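Local coordinates for hypothetical protein (Bacteroides fragilis, PDB 4JJA) that is of unproven function but may, like its family, act as an exo-beta-N-acetylmuramidase that releases N-acetylmuramic acid from peptidoglycan fragments, at residues R24-S29 against K100-L105; L40-L45 against S77-P82. All blocks are in the same frame, centred on the assembly; numbering follows the deposited sequence. Where two conformers were deposited one is given.

How the interactions relate
Both interactions belong to one Rossmann-like domain, a parallel sheet in the order 83-85, 50-56, 24-28, 104-107, 136-140, 197-200 with helices packed on it. Interaction 1 pairs two central strands; interaction 2 sets helix 40-46 against the loop leading into edge strand 83-85. Along the chain the order is 24-29, 40-45, 77-82, 100-105, so both members of interaction 2 fall between those of interaction 1. The centres are about 13 Å apart, and the two join through Ile27, whose CD1 lies 3.8 Å from Leu41 CA. Strand 24-28 thus pairs with 104-107 along one edge while its Ile27 packs against Leu40, Leu41 and Leu44, tying the sheet to helix 40-46.

Interaction 1 (R24-S29 against K100-L105); sequences RIAIFS and KKFDIL
Ala26 and Ile104 join strands 24-28 and 104-107 in the middle of a Rossmann-like parallel sheet, Ala26 N donating to Ile104 O at 2.9 Å. Just before this pairing, Arg24 O takes two donors, Asp103 N at 2.8 Å and Ile104 N at 3.2 Å. The Ile104 donor lies almost in line with the carbonyl bond, whereas the Asp103 donor is tilted from the carbonyl plane.

Charge closes this end of the pair. A bend at chi3 (-63°) turns the Arg24 guanidinium back over residues 100-103, where NE reaches Asp103 OD2 at 3.0 Å and NH2 reaches OD1 at 2.8 Å. This two-point salt bridge is side-on for the arginine but not coplanar: the planes stand 64° apart, and both nitrogens meet the carboxylate from above. OD2 also accepts from Arg24 N at 2.9 Å, which fixes the rotation of the aspartate. NH1 turns to Lys100 O at 2.9 Å, using a lone pair in the carbonyl plane, so the guanidinium ties together both ends of the 100-103 turn.

Apolar contacts continue on both faces of the sheet. Ile25 CG1 lies against Ile104 CG2, the side chains running alongside in one direction, on the face covered by helix 13-20. On the other face Leu105 CD1 touches Ala26 CB, and Leu105 also packs on Leu126 and Cys130 of helix 119-132. Phe102 CG lies between its backbone N and carbonyl carbon (chi1 66°), which sets one ring face against the same methyl in a CH-pi contact, Ala26 CB 3.8 Å from the centroid.

Interaction 2 (L40-L45 against S77-P82); sequences LLDILL and SKTGVP
Asp42 OD2 gathers several partners near the start of helix 40-46. Across the contact comes the ammonium of Lys78, with NZ at 3.4 Å in a weak, long salt bridge, and a water bridges the same two groups, donating to Asp42 OD2 at 3.1 Å and accepting from Lys78 NZ at 2.8 Å. Lys78 was modelled in two conformers, so this part of the grip is doubtful. The strongest partner of Asp42 outside the segments is Arg62, whose NH1 forms a salt bridge with OD2; His39 N also hydrogen-bonds to OD2 from the residue just before the helix.

Thr79 stands across the tip of Leu45, its CB 3.5 Å from Leu45 CD1, while its CG2 touches the same methyl. Leu41 meets Thr79 tip to tip, with CD2 3.9 Å from OG1. That hydroxyl sits between the backbone N and the carbonyl carbon (chi1 69°), where it accepts from Val81 N at 3.3 Å; it also hydrogen-bonds to Asp76 OD2.

Two residues on, Val81 CG2 rests against Leu41 CD1 at 4.0 Å and Leu45 CD1 at 4.1 Å, and the Leu41 and Val81 side chains run antiparallel past one another. The Thr79-Val81 bond makes an ST turn in the loop, which packs here against the helix of the beta-alpha-beta crossover between parallel strands 24-28 and 50-56 of the Rossmann-like fold.

Interaction 1 (R24-S29 against K100-L105)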
ATOM      1  N   ARG A  24      -5.332  25.587  12.283  1.00 15.13           N
ATOM      2  CA  ARG A  24      -3.986  25.079  12.459  1.00 15.12           C
ATOM      3  C   ARG A  24      -3.949  23.687  11.837  1.00 14.45           C
ATOM      4  O   ARG A  24      -4.775  22.855  12.140  1.00 14.84           O
ATOM      5  CB  ARG A  24      -3.652  24.995  13.932  1.00 14.87           C
ATOM      6  CG  ARG A  24      -3.641  26.339  14.679  1.00 14.54           C
ATOM      7  CD  ARG A  24      -3.588  26.109  16.178  1.00 16.24           C
ATOM      8  NE  ARG A  24      -4.807  25.398  16.666  1.00 19.27           N
ATOM      9  CZ  ARG A  24      -4.880  24.649  17.777  1.00 19.77           C
ATOM     10  NH1 ARG A  24      -3.802  24.465  18.524  1.00 21.83           N
ATOM     11  NH2 ARG A  24      -6.011  24.044  18.129  1.00 20.67           N
ATOM     12  N   ILE A  25      -2.989  23.456  10.948  1.00 13.14           N
ATOM     13  CA  ILE A  25      -3.039  22.308  10.031  1.00 13.28           C
ATOM     14  C   ILE A  25      -1.837  21.388  10.263  1.00 12.84           C
ATOM     15  O   ILE A  25      -0.690  21.829  10.342  1.00 13.90           O
ATOM     16  CB  ILE A  25      -3.043  22.790   8.556  1.00 13.45           C
ATOM     17  CG1 ILE A  25      -4.267  23.670   8.271  1.00 13.96           C
ATOM     18  CG2 ILE A  25      -2.967  21.586   7.569  1.00 14.77           C
ATOM     19  CD1 ILE A  25      -4.077  24.572   7.102  1.00 14.36           C
ATOM     20  N   ALA A  26      -2.099  20.105  10.394  1.00 13.21           N
ATOM     21  CA  ALA A  26      -1.064  19.073  10.291  1.00 13.81           C
ATOM     22  C   ALA A  26      -1.291  18.297   9.015  1.00 13.22           C
ATOM     23  O   ALA A  26      -2.403  18.198   8.559  1.00 12.45           O
ATOM     24  CB  ALA A  26      -1.136  18.110  11.466  1.00 15.13           C
ATOM     25  N   ILE A  27      -0.219  17.736   8.471  1.00 12.32           N
ATOM     26  CA  ILE A  27      -0.280  16.941   7.238  1.00 11.97           C
ATOM     27  C   ILE A  27       0.356  15.570   7.477  1.00 13.65           C
ATOM     28  O   ILE A  27       1.446  15.493   8.076  1.00 16.87           O
ATOM     29  CB  ILE A  27       0.442  17.621   6.115  1.00 13.57           C
ATOM     30  CG1 ILE A  27      -0.108  19.018   5.847  1.00 13.83           C
ATOM     31  CG2 ILE A  27       0.409  16.763   4.866  1.00 16.01           C
ATOM     32  CD1 ILE A  27       0.759  19.807   4.952  1.00 17.09           C
ATOM     33  N   PHE A  28      -0.300  14.504   6.986  1.00 12.51           N
ATOM     34  CA  PHE A  28       0.252  13.162   6.900  1.00 12.94           C
ATOM     35  C   PHE A  28       0.551  12.920   5.452  1.00 11.93           C
ATOM     36  O   PHE A  28      -0.361  12.852   4.616  1.00 12.96           O
ATOM     37  CB  PHE A  28      -0.703  12.117   7.442  1.00 13.29           C
ATOM     38  CG  PHE A  28      -0.265  10.683   7.205  1.00 14.50           C
ATOM     39  CD1 PHE A  28       0.871  10.201   7.778  1.00 16.86           C
ATOM     40  CD2 PHE A  28      -1.017   9.819   6.432  1.00 16.41           C
ATOM     41  CE1 PHE A  28       1.266   8.862   7.576  1.00 16.70           C
ATOM     42  CE2 PHE A  28      -0.641   8.523   6.209  1.00 18.64           C
ATOM     43  CZ  PHE A  28       0.489   8.046   6.767  1.00 18.05           C
ATOM     44  N   SER A  29       1.826  12.800   5.135  1.00 12.63           N
ATOM     45  CA  SER A  29       2.264  12.665   3.763  1.00 12.42           C
ATOM     46  C   SER A  29       3.709  12.189   3.711  1.00 13.61           C
ATOM     47  O   SER A  29       4.306  11.877   4.735  1.00 15.31           O
ATOM     48  CB  SER A  29       2.113  14.027   3.055  1.00 13.03           C
ATOM     49  OG  SER A  29       2.302  13.966   1.657  1.00 14.22           O
ATOM     50  N   LYS A 100      -2.581  18.447  20.432  1.00 17.52           N
ATOM     51  CA  LYS A 100      -3.078  19.766  20.837  1.00 17.09           C
ATOM     52  C   LYS A 100      -2.680  20.912  19.925  1.00 16.51           C
ATOM     53  O   LYS A 100      -3.282  21.983  20.010  1.00 15.29           O
ATOM     54  CB  LYS A 100      -2.694  20.064  22.278  1.00 17.55           C
ATOM     55  CG  LYS A 100      -3.427  19.176  23.229  1.00 21.20           C
ATOM     56  CD  LYS A 100      -3.005  19.401  24.645  1.00 24.35           C
ATOM     57  CE  LYS A 100      -3.992  18.818  25.618  1.00 26.32           C
ATOM     58  NZ  LYS A 100      -3.614  19.212  26.968  1.00 25.96           N
ATOM     59  N   LYS A 101      -1.701  20.689  19.077  1.00 16.12           N
ATOM     60  CA  LYS A 101      -1.116  21.741  18.272  1.00 17.83           C
ATOM     61  C   LYS A 101      -1.939  22.076  17.027  1.00 16.76           C
ATOM     62  O   LYS A 101      -1.707  23.124  16.422  1.00 18.28           O
ATOM     63  CB  LYS A 101       0.295  21.389  17.862  1.00 19.23           C
ATOM     64  CG  LYS A 101       1.232  21.218  19.051  1.00 21.96           C
ATOM     65  CD  LYS A 101       2.653  20.870  18.617  1.00 27.61           C
ATOM     66  CE  LYS A 101       3.546  20.529  19.845  1.00 29.42           C
ATOM     67  NZ  LYS A 101       3.841  21.725  20.656  1.00 29.06           N
ATOM     68  N   PHE A 102      -2.827  21.188  16.618  1.00 16.49           N
ATOM     69  CA  PHE A 102      -3.561  21.391  15.358  1.00 15.61           C
ATOM     70  C   PHE A 102      -5.042  21.164  15.487  1.00 15.43           C
ATOM     71  O   PHE A 102      -5.510  20.494  16.399  1.00 17.09           O
ATOM     72  CB  PHE A 102      -2.994  20.509  14.222  1.00 16.70           C
ATOM     73  CG  PHE A 102      -3.158  19.017  14.413  1.00 17.27           C
ATOM     74  CD1 PHE A 102      -2.188  18.295  15.078  1.00 19.18           C
ATOM     75  CD2 PHE A 102      -4.264  18.344  13.913  1.00 18.45           C
ATOM     76  CE1 PHE A 102      -2.297  16.908  15.245  1.00 19.26           C
ATOM     77  CE2 PHE A 102      -4.387  16.962  14.052  1.00 19.18           C
ATOM     78  CZ  PHE A 102      -3.408  16.238  14.730  1.00 20.07           C
ATOM     79  N   ASP A 103      -5.786  21.718  14.527  1.00 15.64           N
ATOM     80  CA  ASP A 103      -7.233  21.589  14.439  1.00 16.64           C
ATOM     81  C   ASP A 103      -7.658  20.530  13.405  1.00 16.57           C
ATOM     82  O   ASP A 103      -8.663  19.872  13.557  1.00 18.08           O
ATOM     83  CB  ASP A 103      -7.845  22.952  13.984  1.00 17.81           C
ATOM     84  CG  ASP A 103      -7.590  24.077  14.959  1.00 18.25           C
ATOM     85  OD1 ASP A 103      -7.950  23.893  16.141  1.00 21.69           O
ATOM     86  OD2 ASP A 103      -6.984  25.131  14.575  1.00 18.73           O
ATOM     87  N   ILE A 104      -6.885  20.392  12.338  1.00 14.62           N
ATOM     88  CA  ILE A 104      -7.255  19.545  11.218  1.00 14.26           C
ATOM     89  C   ILE A 104      -6.009  18.844  10.719  1.00 12.95           C
ATOM     90  O   ILE A 104      -4.953  19.428  10.651  1.00 13.97           O
ATOM     91  CB  ILE A 104      -7.971  20.337  10.106  1.00 14.72           C
ATOM     92  CG1 ILE A 104      -8.530  19.413   9.015  1.00 17.13           C
ATOM     93  CG2 ILE A 104      -7.085  21.404   9.553  1.00 16.45           C
ATOM     94  CD1 ILE A 104      -9.700  20.063   8.242  1.00 19.18           C
ATOM     95  N   LEU A 105      -6.131  17.544  10.451  1.00 12.41           N
ATOM     96  CA  LEU A 105      -5.077  16.751   9.847  1.00 11.61           C
ATOM     97  C   LEU A 105      -5.454  16.449   8.404  1.00 11.87           C
ATOM     98  O   LEU A 105      -6.559  15.932   8.139  1.00 12.70           O
ATOM     99  CB  LEU A 105      -4.945  15.446  10.584  1.00 12.96           C
ATOM    100  CG  LEU A 105      -3.960  14.448   9.985  1.00 15.26           C
ATOM    101  CD1 LEU A 105      -2.544  14.943  10.032  1.00 16.68           C
ATOM    102  CD2 LEU A 105      -4.087  13.107  10.764  1.00 18.84           C
TER

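Interaction 2 (L40-L45 against S77-P82)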
ATOM      1  N   LEU A  40       2.461  19.480  -1.024  1.00 17.04           N
ATOM      2  CA  LEU A  40       1.238  20.122  -0.491  1.00 17.81           C
ATOM      3  C   LEU A  40       1.646  21.105   0.610  1.00 18.17           C
ATOM      4  O   LEU A  40       1.084  22.198   0.724  1.00 17.16           O
ATOM      5  CB  LEU A  40       0.326  19.058   0.117  1.00 18.39           C
ATOM      6  CG  LEU A  40      -0.885  19.555   0.896  1.00 18.41           C
ATOM      7  CD1 LEU A  40      -1.828  20.225  -0.140  1.00 21.48           C
ATOM      8  CD2 LEU A  40      -1.579  18.384   1.725  1.00 17.99           C
ATOM      9  N   LEU A  41       2.602  20.731   1.440  1.00 18.24           N
ATOM     10  CA  LEU A  41       3.092  21.590   2.518  1.00 19.13           C
ATOM     11  C   LEU A  41       3.494  22.979   1.969  1.00 18.77           C
ATOM     12  O   LEU A  41       3.159  23.995   2.542  1.00 18.02           O
ATOM     13  CB  LEU A  41       4.283  20.906   3.206  1.00 20.10           C
ATOM     14  CG  LEU A  41       5.035  21.800   4.196  1.00 22.33           C
ATOM     15  CD1 LEU A  41       4.170  22.168   5.355  1.00 22.31           C
ATOM     16  CD2 LEU A  41       6.313  21.105   4.641  1.00 25.74           C
ATOM     17  N   ASP A  42       4.220  22.985   0.868  1.00 17.83           N
ATOM     18  CA  ASP A  42       4.709  24.245   0.258  1.00 18.70           C
ATOM     19  C   ASP A  42       3.564  25.049  -0.322  1.00 17.89           C
ATOM     20  O   ASP A  42       3.491  26.281  -0.153  1.00 19.33           O
ATOM     21  CB  ASP A  42       5.712  23.940  -0.835  1.00 19.67           C
ATOM     22  CG  ASP A  42       6.933  23.186  -0.301  1.00 21.09           C
ATOM     23  OD1 ASP A  42       7.560  23.588   0.716  1.00 22.05           O
ATOM     24  OD2 ASP A  42       7.221  22.092  -0.829  1.00 24.49           O
ATOM     25  N   ILE A  43       2.630  24.388  -0.975  1.00 17.13           N
ATOM     26  CA  ILE A  43       1.492  25.059  -1.576  1.00 17.70           C
ATOM     27  C   ILE A  43       0.660  25.734  -0.476  1.00 15.66           C
ATOM     28  O   ILE A  43       0.233  26.905  -0.610  1.00 15.29           O
ATOM     29  CB  ILE A  43       0.642  24.082  -2.343  1.00 18.09           C
ATOM     30  CG1 ILE A  43       1.425  23.613  -3.580  1.00 19.93           C
ATOM     31  CG2 ILE A  43      -0.692  24.671  -2.767  1.00 20.99           C
ATOM     32  CD1 ILE A  43       0.923  22.316  -4.164  1.00 22.85           C
ATOM     33  N   LEU A  44       0.443  25.030   0.624  1.00 14.51           N
ATOM     34  CA  LEU A  44      -0.350  25.582   1.690  1.00 13.43           C
ATOM     35  C   LEU A  44       0.347  26.769   2.348  1.00 14.62           C
ATOM     36  O   LEU A  44      -0.270  27.796   2.571  1.00 14.30           O
ATOM     37  CB  LEU A  44      -0.690  24.530   2.734  1.00 13.50           C
ATOM     38  CG  LEU A  44      -1.591  23.406   2.243  1.00 13.20           C
ATOM     39  CD1 LEU A  44      -1.852  22.416   3.394  1.00 17.35           C
ATOM     40  CD2 LEU A  44      -2.909  23.934   1.707  1.00 16.40           C
ATOM     41  N   LEU A  45       1.639  26.645   2.610  1.00 16.18           N
ATOM     42  CA  LEU A  45       2.364  27.791   3.200  1.00 16.84           C
ATOM     43  C   LEU A  45       2.405  28.993   2.273  1.00 17.53           C
ATOM     44  O   LEU A  45       2.244  30.150   2.721  1.00 17.87           O
ATOM     45  CB  LEU A  45       3.772  27.363   3.612  1.00 17.84           C
ATOM     46  CG  LEU A  45       3.899  26.392   4.802  1.00 17.44           C
ATOM     47  CD1 LEU A  45       5.328  25.844   4.912  1.00 21.84           C
ATOM     48  CD2 LEU A  45       3.385  27.022   6.083  1.00 19.80           C
ATOM     49  N   SER A  77      13.680  21.884   6.930  0.60 40.71           N
ATOM     50  CA  SER A  77      14.652  22.978   6.760  0.60 41.73           C
ATOM     51  C   SER A  77      14.248  24.013   5.694  0.60 41.86           C
ATOM     52  O   SER A  77      14.696  25.164   5.745  0.60 42.13           O
ATOM     53  CB  SER A  77      16.055  22.419   6.456  0.60 41.93           C
ATOM     54  OG  SER A  77      16.202  22.058   5.089  0.60 43.18           O
ATOM     55  N   LYS A  78      13.429  23.615   4.721  0.60 41.62           N
ATOM     56  CA  LYS A  78      12.894  24.580   3.760  1.00 41.12           C
ATOM     57  C   LYS A  78      11.831  25.469   4.421  1.00 39.34           C
ATOM     58  O   LYS A  78      11.725  26.645   4.037  1.00 40.08           O
ATOM     59  CB  LYS A  78      12.344  23.911   2.487  1.00 41.76           C
ATOM     60  CG  LYS A  78      11.635  24.848   1.496  1.00 43.21           C
ATOM     61  CD  LYS A  78      11.688  24.318   0.046  1.00 44.92           C
ATOM     62  CE  LYS A  78      10.352  23.780  -0.429  1.00 45.93           C
ATOM     63  NZ  LYS A  78      10.363  23.107  -1.780  1.00 45.73           N
ATOM     64  N   THR A  79      11.071  24.952   5.410  1.00 35.54           N
ATOM     65  CA  THR A  79       9.933  25.678   5.959  1.00 32.55           C
ATOM     66  C   THR A  79       9.922  25.891   7.473  1.00 31.24           C
ATOM     67  O   THR A  79       9.126  26.691   7.980  1.00 30.96           O
ATOM     68  CB  THR A  79       8.631  24.908   5.613  1.00 31.95           C
ATOM     69  OG1 THR A  79       8.608  23.690   6.354  1.00 31.02           O
ATOM     70  CG2 THR A  79       8.529  24.592   4.098  1.00 30.95           C
ATOM     71  N   GLY A  80      10.753  25.152   8.207  1.00 29.64           N
ATOM     72  CA  GLY A  80      10.704  25.168   9.668  1.00 29.67           C
ATOM     73  C   GLY A  80       9.554  24.434  10.371  1.00 28.83           C
ATOM     74  O   GLY A  80       9.402  24.525  11.609  1.00 28.99           O
ATOM     75  N   VAL A  81       8.703  23.731   9.610  1.00 27.23           N
ATOM     76  CA  VAL A  81       7.622  22.962  10.205  1.00 25.97           C
ATOM     77  C   VAL A  81       8.180  21.688  10.905  1.00 25.71           C
ATOM     78  O   VAL A  81       8.947  20.990  10.298  1.00 22.72           O
ATOM     79  CB  VAL A  81       6.615  22.602   9.093  1.00 25.34           C
ATOM     80  CG1 VAL A  81       5.513  21.735   9.620  1.00 27.06           C
ATOM     81  CG2 VAL A  81       6.066  23.899   8.470  1.00 23.98           C
ATOM     82  N   PRO A  82       7.789  21.394  12.158  1.00 26.11           N
ATOM     83  CA  PRO A  82       8.265  20.128  12.747  1.00 28.30           C
ATOM     84  C   PRO A  82       7.815  18.865  11.971  1.00 30.14           C
ATOM     85  O   PRO A  82       6.695  18.819  11.427  1.00 28.70           O
ATOM     86  CB  PRO A  82       7.695  20.151  14.168  1.00 29.11           C
ATOM     87  CG  PRO A  82       6.620  21.159  14.175  1.00 27.84           C
ATOM     88  CD  PRO A  82       6.910  22.139  13.068  1.00 27.66           C
TER
HETATM   89  O   HOH W   1       9.034  20.947  -3.062  1.00 31.11           O